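PDB 4FGQ: periplasmic protein from Legionella pneumophila subsp. pneumophila, which probably acts as a calcium-dependent periplasmic cysteine protease of the bacterial transglutaminase-like family. Local coordinates for residues 27-31 and 76-82; 71-77 and 188-192; 86-90 and 121-125; 107-113 and 154-160. One frame throughout, in Å; residues are numbered along the deposited sequence. Where two conformers were deposited one is given.

Interaction 1: 27-31 and 76-82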
loop_
_atom_site.group_PDB
_atom_site.type_symbol
_atom_site.label_atom_id
_atom_site.label_comp_id
_atom_site.label_asym_id
_atom_site.label_seq_id
_atom_site.Cartn_x
_atom_site.Cartn_y
_atom_site.Cartn_z
ATOM N N ARG A 27 -12.681 12.461 0.474
ATOM C CA ARG A 27 -11.568 11.524 0.590
ATOM C C ARG A 27 -10.533 11.749 -0.511
ATOM O O ARG A 27 -9.329 11.688 -0.258
ATOM C CB ARG A 27 -12.048 10.063 0.594
ATOM C CG ARG A 27 -12.742 9.653 1.889
ATOM C CD ARG A 27 -12.890 8.129 2.037
ATOM N NE ARG A 27 -13.678 7.487 0.978
ATOM C CZ ARG A 27 -15.005 7.416 0.943
ATOM N NH1 ARG A 27 -15.744 7.971 1.902
ATOM N NH2 ARG A 27 -15.602 6.792 -0.067
ATOM N N PHE A 28 -11.000 11.988 -1.734
ATOM C CA PHE A 28 -10.084 12.285 -2.835
ATOM C C PHE A 28 -9.291 13.556 -2.549
ATOM O O PHE A 28 -8.065 13.584 -2.687
ATOM C CB PHE A 28 -10.827 12.397 -4.174
ATOM C CG PHE A 28 -11.094 11.067 -4.830
ATOM C CD1 PHE A 28 -10.054 10.337 -5.393
ATOM C CD2 PHE A 28 -12.377 10.545 -4.882
ATOM C CE1 PHE A 28 -10.294 9.109 -6.001
ATOM C CE2 PHE A 28 -12.621 9.323 -5.484
ATOM C CZ PHE A 28 -11.585 8.603 -6.045
ATOM N N THR A 29 -9.985 14.604 -2.127
ATOM C CA THR A 29 -9.316 15.869 -1.827
ATOM C C THR A 29 -8.288 15.706 -0.716
ATOM O O THR A 29 -7.187 16.267 -0.780
ATOM C CB THR A 29 -10.333 16.954 -1.445
ATOM O OG1 THR A 29 -11.175 17.220 -2.577
ATOM C CG2 THR A 29 -9.625 18.238 -1.030
ATOM N N ALA A 30 -8.636 14.912 0.292
ATOM C CA ALA A 30 -7.733 14.655 1.408
ATOM C C ALA A 30 -6.485 13.889 0.981
ATOM O O ALA A 30 -5.386 14.159 1.470
ATOM C CB ALA A 30 -8.471 13.907 2.511
ATOM N N TRP A 31 -6.665 12.935 0.071
ATOM C CA TRP A 31 -5.565 12.148 -0.483
ATOM C C TRP A 31 -4.615 13.064 -1.261
ATOM O O TRP A 31 -3.390 12.982 -1.108
ATOM C CB TRP A 31 -6.149 11.076 -1.400
ATOM C CG TRP A 31 -5.180 10.112 -1.989
ATOM C CD1 TRP A 31 -3.946 9.766 -1.512
ATOM C CD2 TRP A 31 -5.384 9.348 -3.180
ATOM N NE1 TRP A 31 -3.364 8.831 -2.352
ATOM C CE2 TRP A 31 -4.228 8.564 -3.375
ATOM C CE3 TRP A 31 -6.432 9.260 -4.102
ATOM C CZ2 TRP A 31 -4.099 7.697 -4.461
ATOM C CZ3 TRP A 31 -6.295 8.396 -5.179
ATOM C CH2 TRP A 31 -5.142 7.631 -5.347
ATOM N N VAL A 76 -7.539 4.191 -6.620
ATOM C CA VAL A 76 -8.814 4.872 -6.820
ATOM C C VAL A 76 -9.995 4.046 -6.287
ATOM O O VAL A 76 -10.915 4.585 -5.669
ATOM C CB VAL A 76 -9.021 5.263 -8.295
ATOM C CG1 VAL A 76 -10.443 5.758 -8.528
ATOM C CG2 VAL A 76 -8.005 6.337 -8.697
ATOM N N GLU A 77 -9.964 2.738 -6.508
ATOM C CA GLU A 77 -11.031 1.868 -6.023
ATOM C C GLU A 77 -11.073 1.839 -4.493
ATOM O O GLU A 77 -12.151 1.808 -3.892
ATOM C CB GLU A 77 -10.872 0.452 -6.583
ATOM C CG GLU A 77 -11.172 0.341 -8.070
ATOM C CD GLU A 77 -10.851 -1.038 -8.616
ATOM O OE1 GLU A 77 -9.678 -1.455 -8.514
ATOM O OE2 GLU A 77 -11.773 -1.715 -9.112
ATOM N N PHE A 78 -9.899 1.840 -3.876
ATOM C CA PHE A 78 -9.784 1.904 -2.421
ATOM C C PHE A 78 -10.461 3.181 -1.912
ATOM O O PHE A 78 -11.248 3.151 -0.968
ATOM C CB PHE A 78 -8.305 1.895 -2.029
ATOM C CG PHE A 78 -8.054 1.808 -0.539
ATOM C CD1 PHE A 78 -8.005 2.953 0.239
ATOM C CD2 PHE A 78 -7.814 0.583 0.066
ATOM C CE1 PHE A 78 -7.746 2.884 1.605
ATOM C CE2 PHE A 78 -7.555 0.505 1.432
ATOM C CZ PHE A 78 -7.524 1.658 2.201
ATOM N N ILE A 79 -10.153 4.311 -2.538
ATOM C CA ILE A 79 -10.753 5.585 -2.124
ATOM C C ILE A 79 -12.275 5.617 -2.313
ATOM O O ILE A 79 -13.014 6.049 -1.416
ATOM C CB ILE A 79 -10.111 6.777 -2.863
ATOM C CG1 ILE A 79 -8.622 6.887 -2.523
ATOM C CG2 ILE A 79 -10.824 8.077 -2.518
ATOM C CD1 ILE A 79 -8.330 7.316 -1.081
ATOM N N VAL A 80 -12.748 5.160 -3.471
ATOM C CA VAL A 80 -14.184 5.102 -3.733
ATOM C C VAL A 80 -14.905 4.230 -2.707
ATOM O O VAL A 80 -15.954 4.612 -2.182
ATOM C CB VAL A 80 -14.481 4.614 -5.168
ATOM C CG1 VAL A 80 -15.961 4.311 -5.344
ATOM C CG2 VAL A 80 -14.035 5.658 -6.182
ATOM N N ASP A 81 -14.324 3.079 -2.394
ATOM C CA ASP A 81 -14.959 2.131 -1.476
ATOM C C ASP A 81 -14.822 2.539 -0.013
ATOM O O ASP A 81 -15.568 2.050 0.842
ATOM C CB ASP A 81 -14.361 0.735 -1.651
ATOM C CG ASP A 81 -14.716 0.110 -2.985
ATOM O OD1 ASP A 81 -15.536 0.699 -3.718
ATOM O OD2 ASP A 81 -14.188 -0.983 -3.286
ATOM N N GLY A 82 -13.864 3.417 0.269
ATOM C CA GLY A 82 -13.594 3.841 1.629
ATOM C C GLY A 82 -12.764 2.839 2.409
ATOM O O GLY A 82 -12.733 2.872 3.648
#
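The carbonyl oxygen of I79 is gripped by two nitrogens of one arginine: R27 NE lies 2.9 Å from I79 O and R27 NH2 3.0 Å from it. Both donors approach in the carbonyl plane, and the oxygen lies in the guanidinium plane, so the group meets it side-on with its edge. A bend at chi3 (-60°) turns the end of the R27 chain to this angle. R27 NH2 reaches on to V80 O at 3.1 Å, a weak bond, while G82 CA lies over a face of the guanidinium. G82 is the C-prime residue of the Schellman motif that ends helix 75-81. Next to this polar end the helices meet through I79. Its CG2 sits above the centre of the F28 ring, 3.5 Å from the centroid and 3° off the normal, a CH-pi contact, while V76 CG1 and V80 CG2 meet the rim of that ring at CZ. The other branch of I79, CG1, comes 3.6 Å from W31 CE3, so the two aromatic side chains receive different branches. The contact thus joins helices 22-38 and 75-81 by an apolar seam ending in an arginine whose charge probably interacts favourably with the helix dipole.

Interaction 2: 71-77 and 188-192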
loop_
_atom_site.group_PDB
_atom_site.type_symbol
_atom_site.label_atom_id
_atom_site.label_comp_id
_atom_site.label_asym_id
_atom_site.label_seq_id
_atom_site.Cartn_x
_atom_site.Cartn_y
_atom_site.Cartn_z
ATOM N N TYR A 71 -9.878 -10.182 -5.170
ATOM C CA TYR A 71 -9.721 -9.004 -6.023
ATOM C C TYR A 71 -8.788 -7.976 -5.393
ATOM O O TYR A 71 -8.947 -7.624 -4.219
ATOM C CB TYR A 71 -11.090 -8.369 -6.273
ATOM C CG TYR A 71 -11.083 -7.216 -7.254
ATOM C CD1 TYR A 71 -11.112 -5.900 -6.815
ATOM C CD2 TYR A 71 -11.072 -7.451 -8.622
ATOM C CE1 TYR A 71 -11.117 -4.848 -7.714
ATOM C CE2 TYR A 71 -11.080 -6.406 -9.526
ATOM C CZ TYR A 71 -11.100 -5.109 -9.066
ATOM O OH TYR A 71 -11.107 -4.073 -9.969
ATOM N N TRP A 72 -7.818 -7.492 -6.171
ATOM C CA TRP A 72 -6.901 -6.449 -5.705
ATOM C C TRP A 72 -7.380 -5.085 -6.182
ATOM O O TRP A 72 -7.556 -4.878 -7.385
ATOM C CB TRP A 72 -5.484 -6.676 -6.242
ATOM C CG TRP A 72 -4.761 -7.854 -5.656
ATOM C CD1 TRP A 72 -5.306 -8.901 -4.967
ATOM C CD2 TRP A 72 -3.348 -8.101 -5.711
ATOM N NE1 TRP A 72 -4.315 -9.788 -4.594
ATOM C CE2 TRP A 72 -3.106 -9.312 -5.032
ATOM C CE3 TRP A 72 -2.266 -7.414 -6.271
ATOM C CZ2 TRP A 72 -1.821 -9.855 -4.907
ATOM C CZ3 TRP A 72 -0.994 -7.951 -6.137
ATOM C CH2 TRP A 72 -0.785 -9.158 -5.463
ATOM N N LYS A 73 -7.579 -4.150 -5.254
ATOM C CA LYS A 73 -8.091 -2.823 -5.595
ATOM C C LYS A 73 -6.994 -1.845 -5.988
ATOM O O LYS A 73 -5.966 -1.757 -5.315
ATOM C CB LYS A 73 -8.834 -2.214 -4.401
ATOM C CG LYS A 73 -10.026 -3.014 -3.907
ATOM C CD LYS A 73 -10.784 -2.206 -2.836
ATOM C CE LYS A 73 -11.823 -3.050 -2.126
ATOM N NZ LYS A 73 -12.693 -2.216 -1.236
ATOM N N SER A 74 -7.225 -1.092 -7.063
ATOM C CA SER A 74 -6.372 0.060 -7.371
ATOM C C SER A 74 -6.592 1.117 -6.313
ATOM O O SER A 74 -7.613 1.085 -5.629
ATOM C CB SER A 74 -6.729 0.636 -8.747
ATOM O OG SER A 74 -7.986 1.275 -8.723
ATOM N N PRO A 75 -5.639 2.056 -6.172
ATOM C CA PRO A 75 -5.792 3.171 -5.229
ATOM C C PRO A 75 -7.125 3.909 -5.388
ATOM O O PRO A 75 -7.779 4.201 -4.391
ATOM C CB PRO A 75 -4.625 4.089 -5.599
ATOM C CG PRO A 75 -3.550 3.116 -6.047
ATOM C CD PRO A 75 -4.285 2.016 -6.760
ATOM N N VAL A 76 -7.539 4.191 -6.620
ATOM C CA VAL A 76 -8.814 4.872 -6.820
ATOM C C VAL A 76 -9.995 4.046 -6.287
ATOM O O VAL A 76 -10.915 4.585 -5.669
ATOM C CB VAL A 76 -9.021 5.263 -8.295
ATOM C CG1 VAL A 76 -10.443 5.758 -8.528
ATOM C CG2 VAL A 76 -8.005 6.337 -8.697
ATOM N N GLU A 77 -9.964 2.738 -6.508
ATOM C CA GLU A 77 -11.031 1.868 -6.023
ATOM C C GLU A 77 -11.073 1.839 -4.493
ATOM O O GLU A 77 -12.151 1.808 -3.892
ATOM C CB GLU A 77 -10.872 0.452 -6.583
ATOM C CG GLU A 77 -11.172 0.341 -8.070
ATOM C CD GLU A 77 -10.851 -1.038 -8.616
ATOM O OE1 GLU A 77 -9.678 -1.455 -8.514
ATOM O OE2 GLU A 77 -11.773 -1.715 -9.112
ATOM N N LEU A 188 -4.113 -4.840 -12.369
ATOM C CA LEU A 188 -4.335 -3.675 -11.518
ATOM C C LEU A 188 -3.659 -2.445 -12.117
ATOM O O LEU A 188 -4.279 -1.380 -12.211
ATOM C CB LEU A 188 -3.845 -3.919 -10.077
ATOM C CG LEU A 188 -4.080 -2.845 -9.000
ATOM C CD1 LEU A 188 -4.060 -3.474 -7.619
ATOM C CD2 LEU A 188 -3.038 -1.748 -9.042
ATOM N N MET A 189 -2.403 -2.581 -12.522
ATOM C CA MET A 189 -1.676 -1.439 -13.060
ATOM C C MET A 189 -2.255 -0.956 -14.390
ATOM O O MET A 189 -2.122 0.216 -14.744
ATOM C CB MET A 189 -0.184 -1.756 -13.166
ATOM C CG MET A 189 0.467 -1.909 -11.802
ATOM S SD MET A 189 2.254 -2.003 -11.861
ATOM C CE MET A 189 2.514 -3.590 -12.672
ATOM N N LYS A 190 -2.911 -1.855 -15.115
ATOM C CA LYS A 190 -3.549 -1.488 -16.374
ATOM C C LYS A 190 -4.844 -0.706 -16.151
ATOM O O LYS A 190 -5.211 0.131 -16.974
ATOM C CB LYS A 190 -3.780 -2.722 -17.244
ATOM C CG LYS A 190 -2.496 -3.259 -17.853
ATOM C CD LYS A 190 -2.725 -4.525 -18.663
ATOM C CE LYS A 190 -1.403 -5.066 -19.181
ATOM N NZ LYS A 190 -1.548 -6.406 -19.800
ATOM N N ARG A 191 -5.521 -0.964 -15.034
ATOM C CA ARG A 191 -6.706 -0.185 -14.665
ATOM C C ARG A 191 -6.316 1.243 -14.295
ATOM O O ARG A 191 -7.119 2.168 -14.414
ATOM C CB ARG A 191 -7.458 -0.827 -13.491
ATOM C CG ARG A 191 -8.142 -2.135 -13.828
ATOM C CD ARG A 191 -9.323 -2.418 -12.903
ATOM N NE ARG A 191 -8.949 -2.518 -11.495
ATOM C CZ ARG A 191 -8.405 -3.594 -10.931
ATOM N NH1 ARG A 191 -8.149 -4.678 -11.650
ATOM N NH2 ARG A 191 -8.122 -3.582 -9.637
ATOM N N MET A 192 -5.076 1.415 -13.848
ATOM C CA MET A 192 -4.589 2.717 -13.407
ATOM C C MET A 192 -4.172 3.594 -14.581
ATOM O O MET A 192 -4.077 4.815 -14.452
ATOM C CB MET A 192 -3.427 2.540 -12.435
ATOM C CG MET A 192 -3.834 1.846 -11.145
ATOM S SD MET A 192 -2.416 1.635 -10.063
ATOM C CE MET A 192 -2.000 3.346 -9.714
HETATM O O HOH W 1 -7.800 2.849 -11.206
#
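Charge and hydrogen bonding centre on R191, whose NH2 donates to W72 O at 2.7 Å and to E77 OE1 at 2.9 Å, the latter a salt bridge using the syn lone pair of the oxygen. The anti lone pair of OE1 takes S74 N, so backbone and arginine together fix the carboxylate. Its other oxygen, OE2, accepts from Y71 OH at 2.6 Å. The Y71 hydroxyl end lies over a face of the guanidinium, OH to R191 CZ 2.9 Å, with ring and guanidinium planes 24° apart; L188 CA is over the opposite face. An apolar contact flanks this network: M192 SD meets P75 CD at 3.8 Å, their side chains crossing at about a right angle. A water bonds S74 OG and, weakly, R191 O. S74 and E77 form a capping box that starts helix 75-81, here tied to the C-terminal helix 183-192, beside a calcium site to which Y71 contributes in a calcium-bound structure of this protein.

Interaction 3: 86-90 and 121-125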
loop_
_atom_site.group_PDB
_atom_site.type_symbol
_atom_site.label_atom_id
_atom_site.label_comp_id
_atom_site.label_asym_id
_atom_site.label_seq_id
_atom_site.Cartn_x
_atom_site.Cartn_y
_atom_site.Cartn_z
ATOM N N CYS A 86 -6.168 -6.108 3.620
ATOM C CA CYS A 86 -4.786 -5.777 3.971
ATOM C C CYS A 86 -3.921 -5.533 2.735
ATOM O O CYS A 86 -3.011 -4.694 2.748
ATOM C CB CYS A 86 -4.176 -6.881 4.831
ATOM S SG CYS A 86 -4.156 -8.515 4.032
ATOM N N GLU A 87 -4.220 -6.257 1.664
ATOM C CA GLU A 87 -3.466 -6.124 0.428
ATOM C C GLU A 87 -3.762 -4.754 -0.182
ATOM O O GLU A 87 -2.854 -4.041 -0.639
ATOM C CB GLU A 87 -3.811 -7.282 -0.523
ATOM C CG GLU A 87 -3.649 -8.665 0.138
ATOM C CD GLU A 87 -4.066 -9.827 -0.753
ATOM O OE1 GLU A 87 -4.869 -9.622 -1.693
ATOM O OE2 GLU A 87 -3.589 -10.958 -0.511
ATOM N N ASP A 88 -5.033 -4.363 -0.156
ATOM C CA ASP A 88 -5.437 -3.066 -0.694
ATOM C C ASP A 88 -4.815 -1.894 0.069
ATOM O O ASP A 88 -4.435 -0.892 -0.539
ATOM C CB ASP A 88 -6.962 -2.927 -0.714
ATOM C CG ASP A 88 -7.656 -4.098 -1.407
ATOM O OD1 ASP A 88 -7.105 -4.673 -2.376
ATOM O OD2 ASP A 88 -8.777 -4.455 -0.986
ATOM N N PHE A 89 -4.705 -2.016 1.393
ATOM C CA PHE A 89 -4.041 -0.978 2.196
ATOM C C PHE A 89 -2.582 -0.839 1.778
ATOM O O PHE A 89 -2.061 0.274 1.628
ATOM C CB PHE A 89 -4.071 -1.328 3.691
ATOM C CG PHE A 89 -5.333 -0.907 4.413
ATOM C CD1 PHE A 89 -6.553 -1.514 4.139
ATOM C CD2 PHE A 89 -5.279 0.047 5.422
ATOM C CE1 PHE A 89 -7.702 -1.151 4.817
ATOM C CE2 PHE A 89 -6.432 0.407 6.118
ATOM C CZ PHE A 89 -7.649 -0.186 5.802
ATOM N N ALA A 90 -1.909 -1.970 1.596
ATOM C CA ALA A 90 -0.491 -1.932 1.239
ATOM C C ALA A 90 -0.283 -1.316 -0.144
ATOM O O ALA A 90 0.673 -0.565 -0.367
ATOM C CB ALA A 90 0.115 -3.333 1.303
ATOM N N HIS A 121 -1.006 -12.491 5.146
ATOM C CA HIS A 121 -1.183 -11.089 5.491
ATOM C C HIS A 121 -0.222 -10.246 4.680
ATOM O O HIS A 121 0.964 -10.552 4.617
ATOM C CB HIS A 121 -0.895 -10.872 6.973
ATOM C CG HIS A 121 -1.269 -9.509 7.460
ATOM N ND1 HIS A 121 -2.582 -9.089 7.542
ATOM C CD2 HIS A 121 -0.510 -8.467 7.876
ATOM C CE1 HIS A 121 -2.612 -7.846 7.989
ATOM N NE2 HIS A 121 -1.373 -7.449 8.208
ATOM N N MET A 122 -0.727 -9.174 4.081
ATOM C CA MET A 122 0.093 -8.314 3.227
ATOM C C MET A 122 0.430 -7.030 3.963
ATOM O O MET A 122 -0.429 -6.436 4.635
ATOM C CB MET A 122 -0.672 -7.970 1.943
ATOM C CG MET A 122 0.153 -7.350 0.818
ATOM S SD MET A 122 0.948 -8.618 -0.209
ATOM C CE MET A 122 -0.367 -9.165 -1.297
ATOM N N VAL A 123 1.683 -6.599 3.838
ATOM C CA VAL A 123 2.146 -5.342 4.419
ATOM C C VAL A 123 2.960 -4.613 3.365
ATOM O O VAL A 123 3.186 -5.150 2.285
ATOM C CB VAL A 123 3.033 -5.570 5.655
ATOM C CG1 VAL A 123 2.227 -6.277 6.760
ATOM C CG2 VAL A 123 4.268 -6.390 5.273
ATOM N N LEU A 124 3.410 -3.398 3.681
ATOM C CA LEU A 124 4.342 -2.690 2.804
ATOM C C LEU A 124 5.683 -2.625 3.515
ATOM O O LEU A 124 5.752 -2.181 4.655
ATOM C CB LEU A 124 3.836 -1.276 2.505
ATOM C CG LEU A 124 4.783 -0.388 1.687
ATOM C CD1 LEU A 124 5.133 -1.073 0.387
ATOM C CD2 LEU A 124 4.093 0.945 1.415
ATOM N N SER A 125 6.738 -3.109 2.860
ATOM C CA SER A 125 8.075 -3.078 3.442
ATOM C C SER A 125 8.897 -1.940 2.857
ATOM O O SER A 125 8.954 -1.765 1.639
ATOM C CB SER A 125 8.802 -4.404 3.171
ATOM O OG SER A 125 8.171 -5.482 3.852
HETATM O O HOH W 2 -1.662 -4.047 5.065
#
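C86 and H121 face one another between the first turn of helix 86-100 and strand 119-126, with the sulfur oblique to the imidazole: SG lies 4.5 Å from the centroid of the H121 ring, 41° off its normal, and 3.9 Å from H121 ND1. Chi1 of 59° sets SG between the backbone N and carbonyl carbon of its own residue, where it also accepts a nearly straight hydrogen bond from M122 N, 3.5 Å at 167°. The CB of H121 points away from the helix, yet its ring comes back to C86 CB, and its NE2 is held by D138 OD1. M122 is turned toward the helix. Bends at chi2 and chi3 fold its chain across E87 at about a right angle, with M122 CE 3.6 Å from E87 CG and also near the carboxylate. One turn on, A90 CB packs on the strand backbone, 3.7 Å from V123 O. A water donates to both C86 O and M122 O, joining the two backbones. The segment axes run almost parallel. A cysteine at the N-terminus of a helix, a histidine on the adjacent strand and an aspartate behind it are consistent with the Cys-His-Asp triad of transglutaminase-like cysteine proteases. E87 and D88, ligands in a calcium-bound structure of this protein, follow the cysteine directly.

Interaction 4: 107-113 and 154-160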
loop_
_atom_site.group_PDB
_atom_site.type_symbol
_atom_site.label_atom_id
_atom_site.label_comp_id
_atom_site.label_asym_id
_atom_site.label_seq_id
_atom_site.Cartn_x
_atom_site.Cartn_y
_atom_site.Cartn_z
ATOM N N LEU A 107 10.703 0.326 -1.862
ATOM C CA LEU A 107 9.398 -0.109 -1.384
ATOM C C LEU A 107 9.007 -1.425 -2.015
ATOM O O LEU A 107 9.032 -1.569 -3.237
ATOM C CB LEU A 107 8.337 0.942 -1.720
ATOM C CG LEU A 107 8.513 2.301 -1.036
ATOM C CD1 LEU A 107 7.635 3.334 -1.705
ATOM C CD2 LEU A 107 8.151 2.182 0.438
ATOM N N ARG A 108 8.644 -2.397 -1.185
ATOM C CA ARG A 108 8.164 -3.668 -1.713
ATOM C C ARG A 108 6.936 -4.100 -0.968
ATOM O O ARG A 108 6.979 -4.271 0.251
ATOM C CB ARG A 108 9.247 -4.744 -1.613
ATOM C CG ARG A 108 10.440 -4.470 -2.505
ATOM C CD ARG A 108 11.442 -5.591 -2.494
ATOM N NE ARG A 108 12.643 -5.213 -3.241
ATOM C CZ ARG A 108 13.745 -5.957 -3.319
ATOM N NH1 ARG A 108 13.807 -7.124 -2.695
ATOM N NH2 ARG A 108 14.787 -5.523 -4.015
ATOM N N ILE A 109 5.833 -4.245 -1.697
ATOM C CA ILE A 109 4.618 -4.784 -1.119
ATOM C C ILE A 109 4.905 -6.246 -0.795
ATOM O O ILE A 109 5.392 -6.994 -1.650
ATOM C CB ILE A 109 3.451 -4.666 -2.107
ATOM C CG1 ILE A 109 3.223 -3.192 -2.485
ATOM C CG2 ILE A 109 2.186 -5.292 -1.520
ATOM C CD1 ILE A 109 2.344 -2.999 -3.745
ATOM N N THR A 110 4.619 -6.666 0.439
ATOM C CA THR A 110 5.100 -7.963 0.914
ATOM C C THR A 110 3.972 -8.875 1.359
ATOM O O THR A 110 3.193 -8.517 2.237
ATOM C CB THR A 110 6.053 -7.794 2.107
ATOM O OG1 THR A 110 7.164 -6.986 1.707
ATOM C CG2 THR A 110 6.585 -9.146 2.584
ATOM N N TYR A 111 3.929 -10.062 0.771
ATOM C CA TYR A 111 2.963 -11.089 1.147
ATOM C C TYR A 111 3.653 -11.981 2.165
ATOM O O TYR A 111 4.701 -12.575 1.882
ATOM C CB TYR A 111 2.587 -11.868 -0.101
ATOM C CG TYR A 111 1.589 -13.002 0.051
ATOM C CD1 TYR A 111 0.270 -12.832 -0.320
ATOM C CD2 TYR A 111 1.993 -14.254 0.473
ATOM C CE1 TYR A 111 -0.637 -13.875 -0.232
ATOM C CE2 TYR A 111 1.098 -15.296 0.563
ATOM C CZ TYR A 111 -0.214 -15.098 0.214
ATOM O OH TYR A 111 -1.111 -16.144 0.300
ATOM N N ALA A 112 3.072 -12.065 3.357
ATOM C CA ALA A 112 3.685 -12.797 4.451
ATOM C C ALA A 112 2.690 -13.781 5.060
ATOM O O ALA A 112 1.479 -13.591 4.976
ATOM C CB ALA A 112 4.194 -11.827 5.519
ATOM N N ALA A 113 3.210 -14.834 5.670
ATOM C CA ALA A 113 2.375 -15.702 6.489
ATOM C C ALA A 113 2.312 -15.058 7.879
ATOM O O ALA A 113 3.352 -14.726 8.453
ATOM C CB ALA A 113 2.992 -17.084 6.578
ATOM N N LYS A 154 6.102 -13.871 8.461
ATOM C CA LYS A 154 7.113 -14.612 7.702
ATOM C C LYS A 154 6.905 -14.336 6.217
ATOM O O LYS A 154 5.972 -14.857 5.610
ATOM C CB LYS A 154 6.990 -16.109 7.986
ATOM C CG LYS A 154 8.078 -16.958 7.323
ATOM C CD LYS A 154 7.921 -18.427 7.683
ATOM C CE LYS A 154 9.056 -19.257 7.079
ATOM N NZ LYS A 154 8.920 -20.713 7.368
ATOM N N PRO A 155 7.760 -13.494 5.624
ATOM C CA PRO A 155 7.590 -13.149 4.208
ATOM C C PRO A 155 7.625 -14.369 3.277
ATOM O O PRO A 155 8.405 -15.308 3.476
ATOM C CB PRO A 155 8.792 -12.243 3.929
ATOM C CG PRO A 155 9.104 -11.628 5.260
ATOM C CD PRO A 155 8.874 -12.751 6.243
ATOM N N VAL A 156 6.774 -14.329 2.259
ATOM C CA VAL A 156 6.721 -15.343 1.216
ATOM C C VAL A 156 7.224 -14.766 -0.106
ATOM O O VAL A 156 8.085 -15.361 -0.758
ATOM C CB VAL A 156 5.294 -15.895 1.080
ATOM C CG1 VAL A 156 5.211 -16.939 -0.031
ATOM C CG2 VAL A 156 4.865 -16.508 2.400
ATOM N N TYR A 157 6.684 -13.621 -0.506
ATOM C CA TYR A 157 7.194 -12.926 -1.688
ATOM C C TYR A 157 6.939 -11.443 -1.552
ATOM O O TYR A 157 6.163 -11.019 -0.703
ATOM C CB TYR A 157 6.564 -13.464 -2.987
ATOM C CG TYR A 157 5.109 -13.094 -3.218
ATOM C CD1 TYR A 157 4.770 -11.927 -3.889
ATOM C CD2 TYR A 157 4.079 -13.932 -2.804
ATOM C CE1 TYR A 157 3.448 -11.590 -4.114
ATOM C CE2 TYR A 157 2.751 -13.604 -3.034
ATOM C CZ TYR A 157 2.445 -12.432 -3.686
ATOM O OH TYR A 157 1.132 -12.090 -3.918
ATOM N N SER A 158 7.615 -10.643 -2.371
ATOM C CA SER A 158 7.384 -9.210 -2.369
ATOM C C SER A 158 7.437 -8.690 -3.803
ATOM O O SER A 158 7.947 -9.362 -4.698
ATOM C CB SER A 158 8.392 -8.482 -1.471
ATOM O OG SER A 158 9.710 -8.642 -1.955
ATOM N N PHE A 159 6.882 -7.510 -4.028
ATOM C CA PHE A 159 6.815 -6.976 -5.382
ATOM C C PHE A 159 6.612 -5.468 -5.379
ATOM O O PHE A 159 6.212 -4.878 -4.373
ATOM C CB PHE A 159 5.674 -7.650 -6.152
ATOM C CG PHE A 159 4.320 -7.394 -5.574
ATOM C CD1 PHE A 159 3.509 -6.398 -6.095
ATOM C CD2 PHE A 159 3.855 -8.143 -4.497
ATOM C CE1 PHE A 159 2.251 -6.157 -5.560
ATOM C CE2 PHE A 159 2.596 -7.904 -3.954
ATOM C CZ PHE A 159 1.800 -6.914 -4.488
ATOM N N ASN A 160 6.904 -4.842 -6.513
ATOM C CA ASN A 160 6.500 -3.459 -6.742
ATOM C C ASN A 160 6.212 -3.266 -8.231
ATOM O O ASN A 160 6.085 -4.246 -8.962
ATOM C CB ASN A 160 7.540 -2.457 -6.209
ATOM C CG ASN A 160 8.934 -2.711 -6.747
ATOM O OD1 ASN A 160 9.103 -3.274 -7.828
ATOM N ND2 ASN A 160 9.952 -2.291 -5.987
HETATM O O HOH W 3 13.149 -3.000 -5.083
#
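Y157 and F159 both hold CG between the backbone N and carbonyl carbon, chi1 72° and 63°, which tips each ring across the neighbouring strand onto Y111 and I109. Y111 CB lies over the Y157 face, 3.7 Å from the ring centroid. The two tyrosine rings are near parallel, planes at 17°, but displaced with little overlap. I109 CB likewise sits over the F159 ring, with CG2 3.4 Å from F159 CZ. The strands are antiparallel, with backbone bonds at I109-F159 and A113-K154; between them a classic beta bulge sets V156 and Y157 opposite Y111. Y111 O therefore accepts twice, from V156 N at 2.7 Å and Y157 N at 3.3 Å, and V156 CB reaches the edge of the Y111 ring. Past the I109-F159 pair, N160 ND2 donates to L107 O at 3.0 Å, while N160 OD1 is bound to the backbone of E162 and G163. Main-chain bonds thus fix the register, while CH-pi contacts knit the face bearing I109, Y111, Y157 and F159.

Interaction 3 is fully buried near the centre of the chain, whereas the other three are only partly buried. Interactions 1 and 2 share V76 and E77 on helix 75-81, which is packed by a different helix in each; a salt bridge from D81 to K73 also joins them. Interactions 3 and 4 adjoin in the antiparallel sheet, where strands 107-114 and 119-126 are neighbours. W72 connects interactions 2 and 4, its ring against F159, while K73 N probably bonds D88 at the calcium site. Arginines gripping carbonyls or a carboxylate mark the helical contacts, backbone ladder bonds the sheet, and a thiol accepting from the strand backbone, with a bridging water, the helix-to-strand contact.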